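Local coordinates for protein endopolygalacturonase (Chondrostereum purpureum, PDB 1K5C) that probably hydrolyses the alpha-1,4 linkages between galacturonic acid units of polygalacturonan, as an endo-acting glycoside hydrolase of family 28 built as a right-handed parallel beta-helix, at residues 3-8 and 20-25; 9-14 and 33-38; 43-48 and 75-80; 68-73 and 110-115. One frame throughout, in Å; residues are numbered along the deposited sequence. Where two conformers were deposited one is given.

Contact 1. Residues 3-8 and 20-25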
loop_
_atom_site.group_PDB
_atom_site.type_symbol
_atom_site.label_atom_id
_atom_site.label_comp_id
_atom_site.label_asym_id
_atom_site.label_seq_id
_atom_site.Cartn_x
_atom_site.Cartn_y
_atom_site.Cartn_z
ATOM N N CYS A 3 1.713 -13.740 -29.987
ATOM C CA CYS A 3 1.018 -13.378 -28.748
ATOM C C CYS A 3 1.692 -13.976 -27.537
ATOM O O CYS A 3 1.117 -13.934 -26.433
ATOM C CB CYS A 3 -0.468 -13.745 -28.839
ATOM S SG CYS A 3 -1.329 -12.796 -30.150
ATOM N N THR A 4 2.908 -14.468 -27.669
ATOM C CA THR A 4 3.711 -14.936 -26.529
ATOM C C THR A 4 4.879 -13.997 -26.394
ATOM O O THR A 4 5.644 -13.786 -27.316
ATOM C CB THR A 4 4.247 -16.355 -26.762
ATOM O OG1 THR A 4 3.104 -17.194 -26.912
ATOM C CG2 THR A 4 5.026 -16.942 -25.576
ATOM N N VAL A 5 5.031 -13.462 -25.209
ATOM C CA VAL A 5 6.114 -12.528 -24.885
ATOM C C VAL A 5 7.254 -13.297 -24.258
ATOM O O VAL A 5 7.083 -13.901 -23.191
ATOM C CB VAL A 5 5.607 -11.426 -23.947
ATOM C CG1 VAL A 5 6.747 -10.492 -23.530
ATOM C CG2 VAL A 5 4.488 -10.678 -24.646
ATOM N N LYS A 6 8.396 -13.267 -24.948
ATOM C CA LYS A 6 9.551 -14.020 -24.518
ATOM C C LYS A 6 10.742 -13.119 -24.158
ATOM O O LYS A 6 11.785 -13.647 -23.749
ATOM C CB LYS A 6 9.988 -14.997 -25.676
ATOM C CG LYS A 6 8.788 -15.931 -26.053
ATOM C CD LYS A 6 9.339 -17.044 -26.904
ATOM C CE LYS A 6 8.347 -18.177 -27.177
ATOM N NZ LYS A 6 8.574 -18.782 -28.525
ATOM N N SER A 7 10.593 -11.824 -24.295
ATOM C CA SER A 7 11.670 -10.855 -24.117
ATOM C C SER A 7 11.073 -9.457 -24.021
ATOM O O SER A 7 9.887 -9.305 -24.330
ATOM C CB SER A 7 12.645 -10.839 -25.347
ATOM O OG SER A 7 11.924 -10.236 -26.432
ATOM N N VAL A 8 11.899 -8.502 -23.591
ATOM C CA VAL A 8 11.420 -7.120 -23.523
ATOM C C VAL A 8 11.047 -6.687 -24.929
ATOM O O VAL A 8 10.102 -5.930 -25.072
ATOM C CB VAL A 8 12.418 -6.168 -22.846
ATOM C CG1 VAL A 8 12.670 -6.611 -21.401
ATOM C CG2 VAL A 8 13.742 -5.991 -23.527
ATOM N N VAL A 20 -2.709 -13.168 -24.380
ATOM C CA VAL A 20 -1.264 -12.965 -24.360
ATOM C C VAL A 20 -0.661 -13.946 -23.345
ATOM O O VAL A 20 -1.223 -14.043 -22.233
ATOM C CB VAL A 20 -0.928 -11.520 -23.966
ATOM C CG1 VAL A 20 0.585 -11.294 -23.794
ATOM C CG2 VAL A 20 -1.465 -10.564 -25.037
ATOM N N THR A 21 0.403 -14.623 -23.698
ATOM C CA THR A 21 1.138 -15.433 -22.755
ATOM C C THR A 21 2.451 -14.749 -22.435
ATOM O O THR A 21 3.199 -14.435 -23.348
ATOM C CB THR A 21 1.425 -16.829 -23.351
ATOM O OG1 THR A 21 0.159 -17.425 -23.686
ATOM C CG2 THR A 21 2.103 -17.709 -22.313
ATOM N N LEU A 22 2.676 -14.520 -21.153
ATOM C CA LEU A 22 3.903 -13.864 -20.702
ATOM C C LEU A 22 4.799 -14.996 -20.195
ATOM O O LEU A 22 4.571 -15.535 -19.101
ATOM C CB LEU A 22 3.511 -12.796 -19.652
ATOM C CG LEU A 22 4.662 -12.046 -19.021
ATOM C CD1 LEU A 22 5.442 -11.293 -20.064
ATOM C CD2 LEU A 22 3.948 -11.084 -18.015
ATOM N N ASN A 23 5.795 -15.376 -21.003
ATOM C CA ASN A 23 6.728 -16.414 -20.578
ATOM C C ASN A 23 7.724 -15.860 -19.530
ATOM O O ASN A 23 7.813 -14.663 -19.283
ATOM C CB ASN A 23 7.450 -17.009 -21.776
ATOM C CG ASN A 23 6.687 -18.057 -22.547
ATOM O OD1 ASN A 23 5.542 -18.262 -22.267
ATOM N ND2 ASN A 23 7.347 -18.780 -23.479
ATOM N N GLY A 24 8.425 -16.791 -18.904
ATOM C CA GLY A 24 9.532 -16.419 -17.955
ATOM C C GLY A 24 10.788 -16.076 -18.763
ATOM O O GLY A 24 11.097 -16.639 -19.806
ATOM N N PHE A 25 11.501 -15.051 -18.250
ATOM C CA PHE A 25 12.761 -14.572 -18.834
ATOM C C PHE A 25 13.360 -13.575 -17.870
ATOM O O PHE A 25 12.746 -13.197 -16.861
ATOM C CB PHE A 25 12.586 -13.953 -20.248
ATOM C CG PHE A 25 11.584 -12.841 -20.363
ATOM C CD1 PHE A 25 11.961 -11.490 -20.232
ATOM C CD2 PHE A 25 10.266 -13.127 -20.647
ATOM C CE1 PHE A 25 11.027 -10.481 -20.392
ATOM C CE2 PHE A 25 9.303 -12.137 -20.784
ATOM C CZ PHE A 25 9.696 -10.819 -20.656
HETATM O O HOH W 1 11.750 -16.499 -23.071
#
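Three backbone hydrogen bonds zip Cys3-Val5 to Val20-Asn23 in parallel register, Thr4 opposite Thr21 and Val5 opposite Leu22. Val5 is gripped at both ends: its N gives a nearly straight bond (169° at the hydrogen) to Thr21 O at 2.8 Å, and its O receives Asn23 N at 2.9 Å. Cys3 O takes Thr21 N at 2.9 Å, in the carbonyl plane.

Apolar contacts lie on the inner face. Val5, branched at CB as suits an extended strand, spreads its methyls over two neighbours: CG2 meets Val20 CG1, and CG1, anti to the backbone N (chi1 176°), reaches Leu22 CD1 at 3.8 Å. On the other face Thr4 and Thr21 run side by side, and Thr4 CG2 rests on the amide group of Asn23.

Beyond the ladder, packing turns aromatic. The Phe25 ring slides beneath the turning backbone of Lys6 and Ser7, with Ser7 N 3.7 Å above the plane over its centre. Buried by this contact, that N-H has no partner in the model; it runs along the ring and not into it. A water donates to Lys6 O and, weakly, to Gly24 O.

Strand 4-5 is the first rung of its stack. Strand 19-22 pairs next with strand 42-45, Leu22 and Phe25 touch strand 33-35 across the interior, and the Cys3-Cys17 disulfide ties the chain start to the approach to strand 19-22.

Contact 2. Residues 9-14 and 33-38; sequences DDAKDI and LVLNPD
Ala11 CB and the end of Ile14 press into the row formed by Leu33, Leu35 and Pro37, and this is the tight part of the contact. The Ala11 methyl sits 3.4 Å from Val34 O, with Leu33 CD1 at 3.7 Å and Leu35 CD2 at 3.8 Å from the same CB; so small a side chain lets the helical-like turn 9-11 come close to the strand. Ile14 reaches farther. Its CG1 stands between the backbone N and the carbonyl carbon (chi1 65°) and CD1 is extended beyond it (chi2 168°), which brings the methyl to 3.7 Å from Pro37 CA, with Leu35 CD2 at its flank. Proline offers a rigid apolar surface here and no N-H that would need a partner.

Toward the solvent side the two segments part, and water fills in. One molecule donates to Ala11 O and accepts from Asn36 N, 2.9 Å away; a second joins Ile14 O to Asp38 N in the same sense, each leg 2.8 Å. Lys12 and Asp13 turn to each other instead, in a salt bridge of 2.6 Å between Lys12 NZ and Asp13 OD2, while the carboxylate of Asp38 has Gly16 N as a partner.

The chemistry is thus that of a cap: methyl groups cover the interior beside strand 33-35, an outermost strand of its sheet, while two waters bridge backbone groups of the two segments.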
loop_
_atom_site.group_PDB
_atom_site.type_symbol
_atom_site.label_atom_id
_atom_site.label_comp_id
_atom_site.label_asym_id
_atom_site.label_seq_id
_atom_site.Cartn_x
_atom_site.Cartn_y
_atom_site.Cartn_z
ATOM N N ASP A 9 11.713 -7.092 -25.982
ATOM C CA ASP A 9 11.327 -6.635 -27.309
ATOM C C ASP A 9 10.019 -7.282 -27.774
ATOM O O ASP A 9 9.263 -6.565 -28.481
ATOM C CB ASP A 9 12.506 -6.881 -28.280
ATOM C CG ASP A 9 13.704 -6.131 -27.657
ATOM O OD1 ASP A 9 13.688 -4.876 -27.563
ATOM O OD2 ASP A 9 14.660 -6.831 -27.208
ATOM N N ASP A 10 9.682 -8.490 -27.407
ATOM C CA ASP A 10 8.397 -9.090 -27.802
ATOM C C ASP A 10 7.236 -8.307 -27.248
ATOM O O ASP A 10 6.112 -8.361 -27.753
ATOM C CB ASP A 10 8.315 -10.533 -27.211
ATOM C CG ASP A 10 9.061 -11.570 -28.019
ATOM O OD1 ASP A 10 9.548 -11.272 -29.166
ATOM O OD2 ASP A 10 9.184 -12.702 -27.533
ATOM N N ALA A 11 7.458 -7.610 -26.126
ATOM C CA ALA A 11 6.354 -6.974 -25.434
ATOM C C ALA A 11 5.660 -5.913 -26.222
ATOM O O ALA A 11 4.490 -5.709 -26.018
ATOM C CB ALA A 11 6.878 -6.393 -24.119
ATOM N N LYS A 12 6.408 -5.300 -27.149
ATOM C CA LYS A 12 5.794 -4.254 -27.952
ATOM C C LYS A 12 4.929 -4.806 -29.053
ATOM O O LYS A 12 4.294 -3.972 -29.743
ATOM C CB LYS A 12 6.918 -3.344 -28.499
ATOM C CG LYS A 12 7.600 -3.936 -29.681
ATOM C CD LYS A 12 9.022 -3.447 -29.998
ATOM C CE LYS A 12 9.522 -4.012 -31.327
ATOM N NZ LYS A 12 9.149 -5.453 -31.440
ATOM N N ASP A 13 4.950 -6.132 -29.286
ATOM C CA ASP A 13 4.260 -6.709 -30.432
ATOM C C ASP A 13 2.978 -7.459 -30.084
ATOM O O ASP A 13 2.666 -8.411 -30.786
ATOM C CB ASP A 13 5.223 -7.684 -31.143
ATOM C CG ASP A 13 6.303 -6.918 -31.882
ATOM O OD1 ASP A 13 5.922 -5.930 -32.562
ATOM O OD2 ASP A 13 7.441 -7.409 -31.773
ATOM N N ILE A 14 2.275 -7.068 -29.049
ATOM C CA ILE A 14 1.050 -7.759 -28.645
ATOM C C ILE A 14 -0.230 -7.121 -29.148
ATOM O O ILE A 14 -1.324 -7.665 -28.830
ATOM C CB ILE A 14 0.992 -7.986 -27.117
ATOM C CG1 ILE A 14 0.912 -6.683 -26.358
ATOM C CG2 ILE A 14 2.154 -8.839 -26.611
ATOM C CD1 ILE A 14 0.573 -6.816 -24.868
ATOM N N LEU A 33 10.145 -3.607 -18.912
ATOM C CA LEU A 33 9.111 -4.485 -19.510
ATOM C C LEU A 33 7.813 -3.721 -19.474
ATOM O O LEU A 33 7.287 -3.450 -18.408
ATOM C CB LEU A 33 9.068 -5.791 -18.740
ATOM C CG LEU A 33 7.963 -6.779 -19.232
ATOM C CD1 LEU A 33 8.169 -7.096 -20.733
ATOM C CD2 LEU A 33 8.008 -8.049 -18.416
ATOM N N VAL A 34 7.331 -3.361 -20.663
ATOM C CA VAL A 34 6.127 -2.525 -20.811
ATOM C C VAL A 34 5.110 -3.279 -21.654
ATOM O O VAL A 34 5.380 -3.680 -22.771
ATOM C CB VAL A 34 6.483 -1.196 -21.477
ATOM C CG1 VAL A 34 5.235 -0.321 -21.705
ATOM C CG2 VAL A 34 7.488 -0.412 -20.575
ATOM N N LEU A 35 3.903 -3.450 -21.082
ATOM C CA LEU A 35 2.813 -4.108 -21.786
ATOM C C LEU A 35 1.629 -3.165 -21.905
ATOM O O LEU A 35 1.148 -2.641 -20.896
ATOM C CB LEU A 35 2.364 -5.392 -21.059
ATOM C CG LEU A 35 3.403 -6.509 -20.980
ATOM C CD1 LEU A 35 3.007 -7.551 -19.939
ATOM C CD2 LEU A 35 3.628 -7.145 -22.365
ATOM N N ASN A 36 1.150 -3.010 -23.163
ATOM C CA ASN A 36 -0.031 -2.199 -23.455
ATOM C C ASN A 36 -1.043 -3.092 -24.177
ATOM O O ASN A 36 -1.153 -3.043 -25.422
ATOM C CB ASN A 36 0.319 -0.981 -24.332
ATOM C CG ASN A 36 1.143 0.014 -23.549
ATOM O OD1 ASN A 36 0.705 0.528 -22.526
ATOM N ND2 ASN A 36 2.358 0.303 -24.010
ATOM N N PRO A 37 -1.711 -3.974 -23.455
ATOM C CA PRO A 37 -2.570 -4.976 -24.147
ATOM C C PRO A 37 -3.835 -4.334 -24.703
ATOM O O PRO A 37 -4.302 -3.284 -24.274
ATOM C CB PRO A 37 -2.912 -5.983 -23.033
ATOM C CG PRO A 37 -2.037 -5.628 -21.875
ATOM C CD PRO A 37 -1.722 -4.174 -22.016
ATOM N N ASP A 38 -4.407 -5.068 -25.684
ATOM C CA ASP A 38 -5.715 -4.682 -26.230
ATOM C C ASP A 38 -6.763 -4.613 -25.135
ATOM O O ASP A 38 -6.704 -5.339 -24.087
ATOM C CB ASP A 38 -6.187 -5.730 -27.239
ATOM C CG ASP A 38 -5.463 -5.736 -28.587
ATOM O OD1 ASP A 38 -4.469 -5.059 -28.747
ATOM O OD2 ASP A 38 -5.978 -6.455 -29.474
HETATM O O HOH W 2 2.699 -3.663 -25.477
HETATM O O HOH W 3 -2.985 -7.384 -26.538
#

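Contact 3. Residues 43-48 and 75-80; sequences VTMAGD and HIFDGN
The imidazole of His75 lies against the backbone that leads out of strand 42-45, at a corner of the parallel beta-helix where the chain bends toward its next face. Gly47 N sits over the centre of one ring face at 3.5 Å, and Gly47 CA makes a CH-pi contact there, so that the backbone of Ala46 and Gly47 packs directly on the ring. At the ring edge His75 ND1 donates to Asp48 OD1 (3.1 Å), with the oxygen in the ring plane. Asp48 OD1 also accepts Ile76 N at 2.9 Å. The two donors reach it from opposite faces of the carboxylate, whose plane is turned 68° from that of the ring, so one acidic oxygen clamps both the side chain of His75 and the backbone N of Ile76. A nearby carboxylate would be expected to favour a protonated imidazole.

On the inner side the contact is apolar. Met45 slides past His75, its SD passing 3.9 Å from His75 CB, and then bends at the sulfur (chi3 91°) to lay CE over the face of Phe77. The flexible, unbranched chain of Met45 can bend to follow the ring.

Farther out, Phe77 is braced by Phe61 and meets the ring of Phe112 edge-to-face, while Phe70 and Leu22 touch Met45. Toward the end of 75-80, Asp78 OD1 accepts from Asn80 N, an Asx turn. The Met45 methyl settles off-centre on Phe77, with CE 3.7 Å from CE1 of that ring.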
loop_
_atom_site.group_PDB
_atom_site.type_symbol
_atom_site.label_atom_id
_atom_site.label_comp_id
_atom_site.label_asym_id
_atom_site.label_seq_id
_atom_site.Cartn_x
_atom_site.Cartn_y
_atom_site.Cartn_z
ATOM N N VAL A 43 -4.022 -11.690 -20.067
ATOM C CA VAL A 43 -2.565 -11.866 -20.048
ATOM C C VAL A 43 -2.297 -12.913 -18.998
ATOM O O VAL A 43 -2.640 -12.722 -17.821
ATOM C CB VAL A 43 -1.889 -10.562 -19.688
ATOM C CG1 VAL A 43 -0.356 -10.755 -19.623
ATOM C CG2 VAL A 43 -2.280 -9.435 -20.668
ATOM N N THR A 44 -1.708 -14.058 -19.397
ATOM C CA THR A 44 -1.444 -15.157 -18.506
ATOM C C THR A 44 0.039 -15.357 -18.355
ATOM O O THR A 44 0.746 -15.510 -19.372
ATOM C CB THR A 44 -2.070 -16.474 -19.050
ATOM O OG1 THR A 44 -3.496 -16.260 -19.245
ATOM C CG2 THR A 44 -1.886 -17.650 -18.099
ATOM N N MET A 45 0.532 -15.352 -17.117
ATOM C CA MET A 45 1.933 -15.639 -16.876
ATOM C C MET A 45 2.207 -17.129 -16.912
ATOM O O MET A 45 1.468 -17.918 -16.288
ATOM C CB MET A 45 2.367 -15.158 -15.481
ATOM C CG MET A 45 2.533 -13.733 -15.319
ATOM S SD MET A 45 3.281 -13.244 -13.778
ATOM C CE MET A 45 5.077 -13.160 -13.970
ATOM N N ALA A 46 3.271 -17.497 -17.613
ATOM C CA ALA A 46 3.654 -18.921 -17.766
ATOM C C ALA A 46 5.039 -19.167 -17.209
ATOM O O ALA A 46 5.514 -20.322 -17.295
ATOM C CB ALA A 46 3.605 -19.332 -19.239
ATOM N N GLY A 47 5.702 -18.169 -16.657
ATOM C CA GLY A 47 7.014 -18.333 -16.020
ATOM C C GLY A 47 7.297 -17.113 -15.152
ATOM O O GLY A 47 6.516 -16.172 -15.110
ATOM N N ASP A 48 8.420 -17.216 -14.428
ATOM C CA ASP A 48 8.846 -16.123 -13.555
ATOM C C ASP A 48 9.712 -15.134 -14.348
ATOM O O ASP A 48 10.492 -15.526 -15.244
ATOM C CB ASP A 48 9.667 -16.691 -12.412
ATOM C CG ASP A 48 8.903 -17.648 -11.497
ATOM O OD1 ASP A 48 7.649 -17.597 -11.466
ATOM O OD2 ASP A 48 9.603 -18.400 -10.771
ATOM N N HIS A 75 3.034 -17.143 -10.542
ATOM C CA HIS A 75 4.397 -16.789 -10.938
ATOM C C HIS A 75 4.888 -15.527 -10.231
ATOM O O HIS A 75 4.138 -14.825 -9.552
ATOM C CB HIS A 75 4.477 -16.662 -12.469
ATOM C CG HIS A 75 4.333 -17.998 -13.100
ATOM N ND1 HIS A 75 5.329 -18.927 -13.129
ATOM C CD2 HIS A 75 3.233 -18.545 -13.711
ATOM C CE1 HIS A 75 4.876 -20.034 -13.728
ATOM N NE2 HIS A 75 3.668 -19.819 -14.099
ATOM N N ILE A 76 6.206 -15.303 -10.395
ATOM C CA ILE A 76 6.961 -14.318 -9.606
ATOM C C ILE A 76 7.611 -13.278 -10.509
ATOM O O ILE A 76 8.218 -13.635 -11.544
ATOM C CB ILE A 76 8.058 -15.052 -8.811
ATOM C CG1 ILE A 76 7.453 -16.034 -7.789
ATOM C CG2 ILE A 76 9.005 -14.079 -8.132
ATOM C CD1 ILE A 76 8.474 -16.973 -7.206
ATOM N N PHE A 77 7.518 -12.025 -10.071
ATOM C CA PHE A 77 8.378 -10.927 -10.551
ATOM C C PHE A 77 9.464 -10.752 -9.488
ATOM O O PHE A 77 9.154 -10.370 -8.352
ATOM C CB PHE A 77 7.589 -9.619 -10.661
ATOM C CG PHE A 77 6.506 -9.602 -11.711
ATOM C CD1 PHE A 77 5.207 -10.042 -11.399
ATOM C CD2 PHE A 77 6.741 -9.137 -12.989
ATOM C CE1 PHE A 77 4.204 -9.994 -12.369
ATOM C CE2 PHE A 77 5.737 -9.081 -13.929
ATOM C CZ PHE A 77 4.442 -9.498 -13.628
ATOM N N ASP A 78 10.711 -11.098 -9.837
ATOM C CA ASP A 78 11.829 -11.095 -8.872
ATOM C C ASP A 78 12.673 -9.824 -9.081
ATOM O O ASP A 78 13.319 -9.668 -10.131
ATOM C CB ASP A 78 12.649 -12.351 -9.074
ATOM C CG ASP A 78 13.832 -12.505 -8.124
ATOM O OD1 ASP A 78 14.136 -11.574 -7.376
ATOM O OD2 ASP A 78 14.415 -13.620 -8.190
ATOM N N GLY A 79 12.629 -8.937 -8.105
ATOM C CA GLY A 79 13.306 -7.661 -8.192
ATOM C C GLY A 79 14.748 -7.680 -7.715
ATOM O O GLY A 79 15.437 -6.620 -7.783
ATOM N N ASN A 80 15.279 -8.810 -7.231
ATOM C CA ASN A 80 16.671 -8.863 -6.784
ATOM C C ASN A 80 16.971 -7.783 -5.734
ATOM O O ASN A 80 18.084 -7.232 -5.688
ATOM C CB ASN A 80 17.653 -8.753 -7.982
ATOM C CG ASN A 80 17.967 -10.131 -8.504
ATOM O OD1 ASN A 80 18.348 -11.023 -7.756
ATOM N ND2 ASN A 80 17.852 -10.330 -9.815
#

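Contact 4. Residues 68-73 and 110-115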
loop_
_atom_site.group_PDB
_atom_site.type_symbol
_atom_site.label_atom_id
_atom_site.label_comp_id
_atom_site.label_asym_id
_atom_site.label_seq_id
_atom_site.Cartn_x
_atom_site.Cartn_y
_atom_site.Cartn_z
ATOM N N ILE A 68 -8.348 -5.345 -18.417
ATOM C CA ILE A 68 -7.390 -6.444 -18.540
ATOM C C ILE A 68 -7.713 -7.542 -17.529
ATOM O O ILE A 68 -8.063 -7.259 -16.383
ATOM C CB ILE A 68 -5.967 -5.879 -18.324
ATOM C CG1 ILE A 68 -5.652 -4.715 -19.303
ATOM C CG2 ILE A 68 -4.902 -6.990 -18.359
ATOM C CD1 ILE A 68 -5.969 -5.089 -20.763
ATOM N N ASN A 69 -7.529 -8.785 -17.976
ATOM C CA ASN A 69 -7.676 -9.955 -17.088
ATOM C C ASN A 69 -6.273 -10.565 -16.975
ATOM O O ASN A 69 -5.817 -11.237 -17.889
ATOM C CB ASN A 69 -8.665 -10.918 -17.737
ATOM C CG ASN A 69 -8.844 -12.178 -16.974
ATOM O OD1 ASN A 69 -8.738 -12.183 -15.747
ATOM N ND2 ASN A 69 -9.113 -13.285 -17.635
ATOM N N PHE A 70 -5.576 -10.288 -15.858
ATOM C CA PHE A 70 -4.218 -10.761 -15.668
ATOM C C PHE A 70 -4.221 -11.959 -14.767
ATOM O O PHE A 70 -4.648 -11.870 -13.600
ATOM C CB PHE A 70 -3.321 -9.622 -15.127
ATOM C CG PHE A 70 -1.854 -9.964 -15.117
ATOM C CD1 PHE A 70 -1.292 -10.772 -14.132
ATOM C CD2 PHE A 70 -1.019 -9.428 -16.120
ATOM C CE1 PHE A 70 0.039 -11.063 -14.122
ATOM C CE2 PHE A 70 0.328 -9.729 -16.129
ATOM C CZ PHE A 70 0.848 -10.574 -15.148
ATOM N N VAL A 71 -3.772 -13.103 -15.302
ATOM C CA VAL A 71 -3.838 -14.392 -14.643
ATOM C C VAL A 71 -2.410 -14.782 -14.315
ATOM O O VAL A 71 -1.635 -15.192 -15.196
ATOM C CB VAL A 71 -4.532 -15.429 -15.577
ATOM C CG1 VAL A 71 -4.502 -16.829 -14.918
ATOM C CG2 VAL A 71 -5.932 -14.961 -15.945
ATOM N N GLY A 72 -2.037 -14.660 -13.047
ATOM C CA GLY A 72 -0.631 -14.831 -12.652
ATOM C C GLY A 72 -0.163 -16.249 -12.563
ATOM O O GLY A 72 1.044 -16.513 -12.674
ATOM N N ALA A 73 -1.098 -17.200 -12.272
ATOM C CA ALA A 73 -0.745 -18.624 -12.148
ATOM C C ALA A 73 0.420 -18.798 -11.141
ATOM O O ALA A 73 1.245 -19.713 -11.280
ATOM C CB ALA A 73 -0.471 -19.243 -13.520
ATOM N N LYS A 110 -4.642 -11.104 -10.791
ATOM C CA LYS A 110 -4.742 -12.170 -9.778
ATOM C C LYS A 110 -3.491 -13.009 -9.679
ATOM O O LYS A 110 -2.839 -13.344 -10.665
ATOM C CB LYS A 110 -5.908 -13.133 -10.216
ATOM C CG LYS A 110 -7.253 -12.454 -10.387
ATOM C CD LYS A 110 -8.240 -13.166 -11.293
ATOM C CE LYS A 110 -7.847 -12.959 -12.827
ATOM N NZ LYS A 110 -8.982 -13.629 -13.573
ATOM N N LYS A 111 -3.209 -13.438 -8.434
ATOM C CA LYS A 111 -2.386 -14.633 -8.173
ATOM C C LYS A 111 -1.021 -14.570 -8.800
ATOM O O LYS A 111 -0.567 -15.422 -9.564
ATOM C CB LYS A 111 -3.147 -15.894 -8.617
ATOM C CG LYS A 111 -4.354 -16.200 -7.721
ATOM C CD LYS A 111 -3.893 -16.722 -6.354
ATOM C CE LYS A 111 -4.989 -17.256 -5.491
ATOM N NZ LYS A 111 -4.277 -17.908 -4.326
ATOM N N PHE A 112 -0.275 -13.485 -8.453
ATOM C CA PHE A 112 1.171 -13.485 -8.711
ATOM C C PHE A 112 1.864 -12.923 -7.479
ATOM O O PHE A 112 1.234 -12.379 -6.559
ATOM C CB PHE A 112 1.541 -12.724 -9.992
ATOM C CG PHE A 112 1.153 -11.266 -9.986
ATOM C CD1 PHE A 112 1.990 -10.309 -9.438
ATOM C CD2 PHE A 112 -0.067 -10.889 -10.582
ATOM C CE1 PHE A 112 1.646 -8.955 -9.507
ATOM C CE2 PHE A 112 -0.415 -9.562 -10.641
ATOM C CZ PHE A 112 0.425 -8.593 -10.087
ATOM N N GLU A 113 3.191 -13.050 -7.502
ATOM C CA GLU A 113 4.031 -12.609 -6.384
ATOM C C GLU A 113 5.070 -11.627 -6.897
ATOM O O GLU A 113 5.667 -11.829 -7.957
ATOM C CB GLU A 113 4.737 -13.820 -5.764
ATOM C CG GLU A 113 5.807 -13.441 -4.726
ATOM C CD GLU A 113 6.329 -14.635 -4.001
ATOM O OE1 GLU A 113 5.590 -15.384 -3.396
ATOM O OE2 GLU A 113 7.541 -14.771 -3.944
ATOM N N VAL A 114 5.274 -10.575 -6.121
ATOM C CA VAL A 114 6.440 -9.706 -6.245
ATOM C C VAL A 114 7.411 -10.136 -5.158
ATOM O O VAL A 114 7.048 -10.095 -3.977
ATOM C CB VAL A 114 6.023 -8.226 -6.090
ATOM C CG1 VAL A 114 7.253 -7.362 -6.001
ATOM C CG2 VAL A 114 5.080 -7.854 -7.256
ATOM N N LEU A 115 8.591 -10.570 -5.574
ATOM C CA LEU A 115 9.606 -11.081 -4.646
ATOM C C LEU A 115 10.765 -10.070 -4.584
ATOM O O LEU A 115 11.370 -9.730 -5.623
ATOM C CB LEU A 115 10.117 -12.421 -5.158
ATOM C CG LEU A 115 11.287 -13.035 -4.372
ATOM C CD1 LEU A 115 10.876 -13.393 -2.919
ATOM C CD2 LEU A 115 11.791 -14.289 -5.073
#
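Two successive coils of the beta-helix meet in parallel pairing here, where strand 68-71 runs beside strand 108-115 close to the interruption of the latter. Phe70 O accepts Lys110 N at 2.9 Å, and Lys110 O takes Gly72 N at 2.8 Å, so Lys110 bonds to the residues on both sides of its partner Val71. Beyond this pair Lys111 has both backbone angles positive and the ladder breaks. Gly72 fits the break: its CA comes 3.1 Å from Lys111 O, and there is no room beside it for a side chain.

On the outer face the long chain of Lys110 folds back along the strand. In one of its two conformers the bend at chi3 (-76°) carries Lys110 NZ past Val71 CG2 to Asn69 OD1 at 2.6 Å, in the plane of the amide carbonyl; for the other conformer this bond is doubtful. Asn69 ND2 donates to Thr42 OG1 of the preceding coil.

Inside, Phe70 and Phe112 turn their rings into the interior. The planes stand at 70° with centroids 5.3 Å apart, and Phe70 CE1 comes to 3.5 Å from Phe112 CD2. Tyr109 and Phe77 extend this aromatic cluster.

Parallel pairing of successive coils round an apolar interior, here lined by obliquely packed aromatic rings, is the build of the parallel beta-helix of glycoside hydrolase family 28.

Overall arrangement
From the N terminus, contact 1 closes the first loop by pairing strand 4-5 with strand 19-22. Contact 2 crosses it along the chain: residues 9-14 fall between the segments of contact 1 and reach forward to 33-38, so the opening coil is shut from two directions, with Val5 against Ile14 at their meeting point. Contacts 3 and 4 also cross, since 68-73 lies inside the loop closed by 43-48 and 75-80. Leu22 bonds to Thr44 and Ala46, linking contact 1 to contact 3; Val43 with Val71, and separately Phe77 with Glu113, join contact 3 to contact 4. Together they join the capped end of the beta-helix to its following coils.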